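Local coordinates for uncharacterized protein, DUF633, LMOf2365_1472 (Listeria monocytogenes str. 4b F2365, PDB 3GNL) that is uncharacterised but probably methylates N1 of a tRNA adenine, pairing a Rossmann-like methyltransferase domain with a projecting helical hairpin, at residues N198-I203 with A229-V234; Q205-N210 with Q218-E223. All coordinates share one frame; numbering follows the deposited sequence.

Contact 1 of 2, residues N198-I203 with A229-V234; sequences NTWQNI and ALVEDV
Trp-200 meets Val-231 where helices 187-208 and 215-235 run antiparallel as the two arms of a helical hairpin, consistent with the coiled-coil extension of the tRNA (adenine(22)-N(1))-methyltransferase family. The tight part is a single apolar touch: CZ3 of Trp-200 lies 3.6 Å from CG2 of Val-231. This methyl comes in at the rim of the indole, near the ring plane, and does not cover a face. The six-membered ring points its outer edge at the valine, with CH2 of Trp-200 next at 4.5 Å from Val-231 CG2, whereas NE1 of Trp-200 stands back at 7.7 Å from the same methyl. Both side chains leave their helices toward the opposing arm. A chi1 of -67° puts CG of Trp-200 beside its backbone N, and from there the ring carries its six-membered end across to the valine; the branch of Val-231 that it meets is anti to the valine's carbonyl carbon, while CG1 is anti to the backbone N and stays clear of the ring, 5.7 Å from CZ3 of Trp-200. Further packing closes this side: Trp-193 and Phe-176 touch Trp-200, and Trp-193, Ala-197 and Phe-177 touch Val-231, so the valine is buried, though from 198-203 it receives just the one close touch, that of the indole.

The other side is loose. Gln-201 and Glu-232 start out flanking the interface and turn their extended chains inward, but no hydrogen bond joins them, and both remain partly exposed. The closest CA atoms across the segments, those of Gln-201 and Ala-229, are 10.5 Å apart, so within these two segments only side chains meet. At this margin CD of Gln-201 is still 5.5 Å from OE2 of Glu-232.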
loop_
_atom_site.group_PDB
_atom_site.type_symbol
_atom_site.label_atom_id
_atom_site.label_comp_id
_atom_site.label_asym_id
_atom_site.label_seq_id
_atom_site.Cartn_x
_atom_site.Cartn_y
_atom_site.Cartn_z
ATOM N N ASN A 198 21.308 7.646 5.958
ATOM C CA ASN A 198 22.356 7.698 6.986
ATOM C C ASN A 198 22.673 6.273 7.424
ATOM O O ASN A 198 23.847 5.935 7.571
ATOM C CB ASN A 198 21.876 8.489 8.199
ATOM C CG ASN A 198 21.885 9.978 7.973
ATOM O OD1 ASN A 198 22.529 10.484 7.060
ATOM N ND2 ASN A 198 21.187 10.702 8.845
ATOM N N THR A 199 21.654 5.426 7.611
ATOM C CA THR A 199 21.929 4.032 7.924
ATOM C C THR A 199 22.733 3.318 6.828
ATOM O O THR A 199 23.681 2.617 7.119
ATOM C CB THR A 199 20.665 3.291 8.312
ATOM O OG1 THR A 199 20.287 3.764 9.622
ATOM C CG2 THR A 199 20.911 1.817 8.506
ATOM N N TRP A 200 22.367 3.493 5.566
ATOM C CA TRP A 200 23.116 2.860 4.486
ATOM C C TRP A 200 24.595 3.301 4.459
ATOM O O TRP A 200 25.457 2.432 4.292
ATOM C CB TRP A 200 22.433 3.205 3.150
ATOM C CG TRP A 200 21.053 2.583 3.017
ATOM C CD1 TRP A 200 20.619 1.390 3.537
ATOM C CD2 TRP A 200 19.959 3.132 2.258
ATOM N NE1 TRP A 200 19.270 1.179 3.171
ATOM C CE2 TRP A 200 18.866 2.245 2.410
ATOM C CE3 TRP A 200 19.799 4.312 1.503
ATOM C CZ2 TRP A 200 17.617 2.490 1.801
ATOM C CZ3 TRP A 200 18.513 4.567 0.925
ATOM C CH2 TRP A 200 17.470 3.660 1.108
ATOM N N GLN A 201 24.881 4.590 4.680
ATOM C CA GLN A 201 26.271 5.094 4.715
ATOM C C GLN A 201 26.968 4.461 5.883
ATOM O O GLN A 201 28.138 4.056 5.749
ATOM C CB GLN A 201 26.317 6.610 4.904
ATOM C CG GLN A 201 25.672 7.391 3.778
ATOM C CD GLN A 201 25.477 8.882 4.068
ATOM O OE1 GLN A 201 25.671 9.370 5.198
ATOM N NE2 GLN A 201 25.067 9.615 3.039
ATOM N N ASN A 202 26.266 4.342 7.008
ATOM C CA ASN A 202 26.911 3.716 8.165
ATOM C C ASN A 202 27.256 2.254 7.901
ATOM O O ASN A 202 28.314 1.759 8.334
ATOM C CB ASN A 202 26.055 3.854 9.425
ATOM C CG ASN A 202 25.906 5.305 9.903
ATOM O OD1 ASN A 202 26.680 6.175 9.535
ATOM N ND2 ASN A 202 24.915 5.536 10.746
ATOM N N ILE A 203 26.379 1.541 7.184
ATOM C CA ILE A 203 26.613 0.142 6.900
ATOM C C ILE A 203 27.839 0.040 6.006
ATOM O O ILE A 203 28.655 -0.858 6.197
ATOM C CB ILE A 203 25.402 -0.535 6.215
ATOM C CG1 ILE A 203 24.221 -0.571 7.192
ATOM C CG2 ILE A 203 25.728 -1.994 5.760
ATOM C CD1 ILE A 203 22.925 -0.947 6.476
ATOM N N ALA A 229 22.794 7.296 -3.527
ATOM C CA ALA A 229 22.796 8.220 -4.667
ATOM C C ALA A 229 21.363 8.575 -5.098
ATOM O O ALA A 229 21.069 9.750 -5.365
ATOM C CB ALA A 229 23.607 7.634 -5.818
ATOM N N LEU A 230 20.472 7.592 -5.050
ATOM C CA LEU A 230 19.060 7.901 -5.362
ATOM C C LEU A 230 18.455 8.902 -4.375
ATOM O O LEU A 230 17.698 9.802 -4.748
ATOM C CB LEU A 230 18.214 6.629 -5.406
ATOM C CG LEU A 230 18.466 5.656 -6.549
ATOM C CD1 LEU A 230 17.823 4.306 -6.260
ATOM C CD2 LEU A 230 17.936 6.265 -7.866
ATOM N N VAL A 231 18.709 8.721 -3.083
ATOM C CA VAL A 231 18.198 9.645 -2.117
ATOM C C VAL A 231 18.801 11.028 -2.308
ATOM O O VAL A 231 18.093 12.033 -2.258
ATOM C CB VAL A 231 18.460 9.144 -0.649
ATOM C CG1 VAL A 231 18.159 10.229 0.363
ATOM C CG2 VAL A 231 17.619 7.866 -0.350
ATOM N N GLU A 232 20.109 11.101 -2.585
ATOM C CA GLU A 232 20.769 12.400 -2.760
ATOM C C GLU A 232 20.185 13.126 -3.959
ATOM O O GLU A 232 20.016 14.335 -3.915
ATOM C CB GLU A 232 22.267 12.208 -2.934
ATOM C CG GLU A 232 22.933 11.744 -1.641
ATOM C CD GLU A 232 24.432 11.504 -1.750
ATOM O OE1 GLU A 232 24.943 11.219 -2.855
ATOM O OE2 GLU A 232 25.101 11.563 -0.700
ATOM N N ASP A 233 19.869 12.364 -4.997
ATOM C CA ASP A 233 19.264 12.919 -6.204
ATOM C C ASP A 233 17.856 13.463 -5.945
ATOM O O ASP A 233 17.492 14.517 -6.479
ATOM C CB ASP A 233 19.200 11.862 -7.302
ATOM C CG ASP A 233 18.610 12.411 -8.586
ATOM O OD1 ASP A 233 19.194 13.372 -9.136
ATOM O OD2 ASP A 233 17.543 11.923 -9.013
ATOM N N VAL A 234 17.066 12.770 -5.131
ATOM C CA VAL A 234 15.713 13.285 -4.894
ATOM C C VAL A 234 15.638 14.407 -3.865
ATOM O O VAL A 234 14.773 15.285 -3.989
ATOM C CB VAL A 234 14.624 12.210 -4.670
ATOM C CG1 VAL A 234 14.625 11.249 -5.859
ATOM C CG2 VAL A 234 14.730 11.516 -3.292
#

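Contact 2 of 2, residues Q205-N210 with Q218-E223; sequences QTISNN and QAKIRE
Ile-221 reaches across to Ile-207 and Ser-208 near the turn of the antiparallel helical hairpin, where the arm 187-208 ends and the arm 215-235 has just begun. Its CB points toward the facing helix but is still 5.6 Å from CG2 of Ile-207. One bond further, CG1 comes to 4.2 Å from that same Ile-207 CG2. With CG1 beside its backbone N and CD1 anti to CA (chi2 -176°), the chain is extended, and its tip does most of the touching. CD1 rests 3.8 Å from CG2 of Ile-207 and 4.1 Å from CB of that residue, and the two isoleucine chains lie alongside one another, running opposite ways. The same methyl lies 3.4 Å from OG of Ser-208. That hydroxyl is hydrogen-bonded to the carbonyl O of Ile-204 one turn back, so a polar atom can border an apolar one with its bonding already provided for.

The other branch of Ile-207 carries CD1 to 4.4 Å from CG of Lys-220, at the exposed margin; Val-213 of the connecting loop also packs on Ile-207. Past Ser-208 the helix ends, and Asn-209 folds its amide back along it: ND2 of Asn-209 donates to OE1 of Gln-205 at 3.0 Å, with an N-H...O angle of 146° and the acceptor in the amide plane.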
loop_
_atom_site.group_PDB
_atom_site.type_symbol
_atom_site.label_atom_id
_atom_site.label_comp_id
_atom_site.label_asym_id
_atom_site.label_seq_id
_atom_site.Cartn_x
_atom_site.Cartn_y
_atom_site.Cartn_z
ATOM N N GLN A 205 30.426 1.912 5.861
ATOM C CA GLN A 205 31.631 2.134 6.685
ATOM C C GLN A 205 31.930 0.878 7.520
ATOM O O GLN A 205 33.061 0.386 7.543
ATOM C CB GLN A 205 31.498 3.411 7.509
ATOM C CG GLN A 205 32.502 3.473 8.716
ATOM C CD GLN A 205 33.282 4.772 8.881
ATOM O OE1 GLN A 205 34.495 4.832 8.588
ATOM N NE2 GLN A 205 32.623 5.796 9.400
ATOM N N THR A 206 30.904 0.275 8.122
ATOM C CA THR A 206 31.072 -0.924 8.946
ATOM C C THR A 206 31.661 -2.070 8.123
ATOM O O THR A 206 32.590 -2.759 8.570
ATOM C CB THR A 206 29.748 -1.339 9.567
ATOM O OG1 THR A 206 29.359 -0.322 10.490
ATOM C CG2 THR A 206 29.858 -2.675 10.260
ATOM N N ILE A 207 31.168 -2.260 6.903
ATOM C CA ILE A 207 31.676 -3.363 6.105
ATOM C C ILE A 207 33.108 -3.099 5.633
ATOM O O ILE A 207 33.943 -4.019 5.671
ATOM C CB ILE A 207 30.778 -3.602 4.876
ATOM C CG1 ILE A 207 29.408 -4.093 5.353
ATOM C CG2 ILE A 207 31.432 -4.650 3.911
ATOM C CD1 ILE A 207 28.381 -4.081 4.219
ATOM N N SER A 208 33.355 -1.857 5.223
ATOM C CA SER A 208 34.600 -1.441 4.579
ATOM C C SER A 208 35.733 -1.538 5.552
ATOM O O SER A 208 36.878 -1.790 5.144
ATOM C CB SER A 208 34.483 0.004 4.093
ATOM O OG SER A 208 33.563 0.088 3.015
ATOM N N ASN A 209 35.420 -1.367 6.830
ATOM C CA ASN A 209 36.453 -1.417 7.856
ATOM C C ASN A 209 36.626 -2.781 8.509
ATOM O O ASN A 209 37.342 -2.899 9.488
ATOM C CB ASN A 209 36.255 -0.315 8.905
ATOM C CG ASN A 209 36.281 1.106 8.296
ATOM O OD1 ASN A 209 37.119 1.426 7.448
ATOM N ND2 ASN A 209 35.373 1.960 8.750
ATOM N N ASN A 210 36.005 -3.815 7.955
ATOM C CA ASN A 210 36.246 -5.206 8.393
ATOM C C ASN A 210 36.908 -5.985 7.257
ATOM O O ASN A 210 36.368 -6.993 6.791
ATOM C CB ASN A 210 34.934 -5.937 8.743
ATOM C CG ASN A 210 34.159 -5.287 9.855
ATOM O OD1 ASN A 210 32.967 -5.590 10.058
ATOM N ND2 ASN A 210 34.809 -4.362 10.569
ATOM N N GLN A 218 31.080 -6.764 -1.252
ATOM C CA GLN A 218 31.406 -5.704 -2.205
ATOM C C GLN A 218 30.175 -5.324 -3.040
ATOM O O GLN A 218 29.975 -4.139 -3.330
ATOM C CB GLN A 218 32.579 -6.098 -3.138
ATOM C CG GLN A 218 33.935 -6.129 -2.452
ATOM C CD GLN A 218 34.480 -4.753 -2.062
ATOM O OE1 GLN A 218 33.800 -3.711 -2.182
ATOM N NE2 GLN A 218 35.731 -4.744 -1.591
ATOM N N ALA A 219 29.388 -6.332 -3.395
ATOM C CA ALA A 219 28.168 -6.153 -4.160
ATOM C C ALA A 219 27.148 -5.431 -3.275
ATOM O O ALA A 219 26.443 -4.537 -3.753
ATOM C CB ALA A 219 27.625 -7.476 -4.639
ATOM N N LYS A 220 27.112 -5.794 -1.992
ATOM C CA LYS A 220 26.208 -5.124 -1.043
ATOM C C LYS A 220 26.546 -3.625 -0.963
ATOM O O LYS A 220 25.640 -2.757 -0.958
ATOM C CB LYS A 220 26.266 -5.815 0.331
ATOM C CG LYS A 220 25.276 -5.292 1.400
ATOM C CD LYS A 220 24.941 -6.390 2.449
ATOM C CE LYS A 220 23.587 -6.085 3.154
ATOM N NZ LYS A 220 23.470 -6.624 4.560
ATOM N N ILE A 221 27.834 -3.297 -0.932
ATOM C CA ILE A 221 28.298 -1.919 -0.894
ATOM C C ILE A 221 27.871 -1.152 -2.151
ATOM O O ILE A 221 27.366 -0.053 -2.054
ATOM C CB ILE A 221 29.836 -1.827 -0.659
ATOM C CG1 ILE A 221 30.160 -2.213 0.794
ATOM C CG2 ILE A 221 30.404 -0.455 -0.982
ATOM C CD1 ILE A 221 31.630 -2.065 1.150
ATOM N N ARG A 222 28.097 -1.744 -3.327
ATOM C CA ARG A 222 27.599 -1.166 -4.568
ATOM C C ARG A 222 26.093 -0.879 -4.511
ATOM O O ARG A 222 25.664 0.209 -4.903
ATOM C CB ARG A 222 27.926 -2.068 -5.751
ATOM C CG ARG A 222 29.192 -1.649 -6.464
ATOM C CD ARG A 222 29.506 -2.562 -7.659
ATOM N NE ARG A 222 30.185 -3.788 -7.221
ATOM C CZ ARG A 222 29.661 -5.014 -7.250
ATOM N NH1 ARG A 222 28.432 -5.235 -7.715
ATOM N NH2 ARG A 222 30.375 -6.025 -6.804
ATOM N N GLU A 223 25.313 -1.845 -4.030
ATOM C CA GLU A 223 23.871 -1.651 -3.880
ATOM C C GLU A 223 23.557 -0.473 -2.939
ATOM O O GLU A 223 22.753 0.397 -3.259
ATOM C CB GLU A 223 23.149 -2.915 -3.415
ATOM C CG GLU A 223 21.663 -2.601 -3.147
ATOM C CD GLU A 223 20.738 -3.805 -3.140
ATOM O OE1 GLU A 223 20.926 -4.711 -2.289
ATOM O OE2 GLU A 223 19.783 -3.812 -3.967
#

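Contacts 1 and 2 sample the same helix pair at two levels, their centres about 13 Å apart, and contact 2 is nested inside the chain loop that contact 1 closes. Between the chosen segments, contact 2 buries more surface, 161 against 87 Å², and its nearest CA atoms, those of Ile-207 and Ile-221, are 7.9 Å apart, closer than any CA pair across contact 1. The centre of contact 1 lies about 23 Å and the centre of contact 2 about 31 Å from the centre of the chain; helix 172-177 packs against the inner level. The methyl-transfer site would be expected in the Rossmann-like domain, from which this hairpin projects.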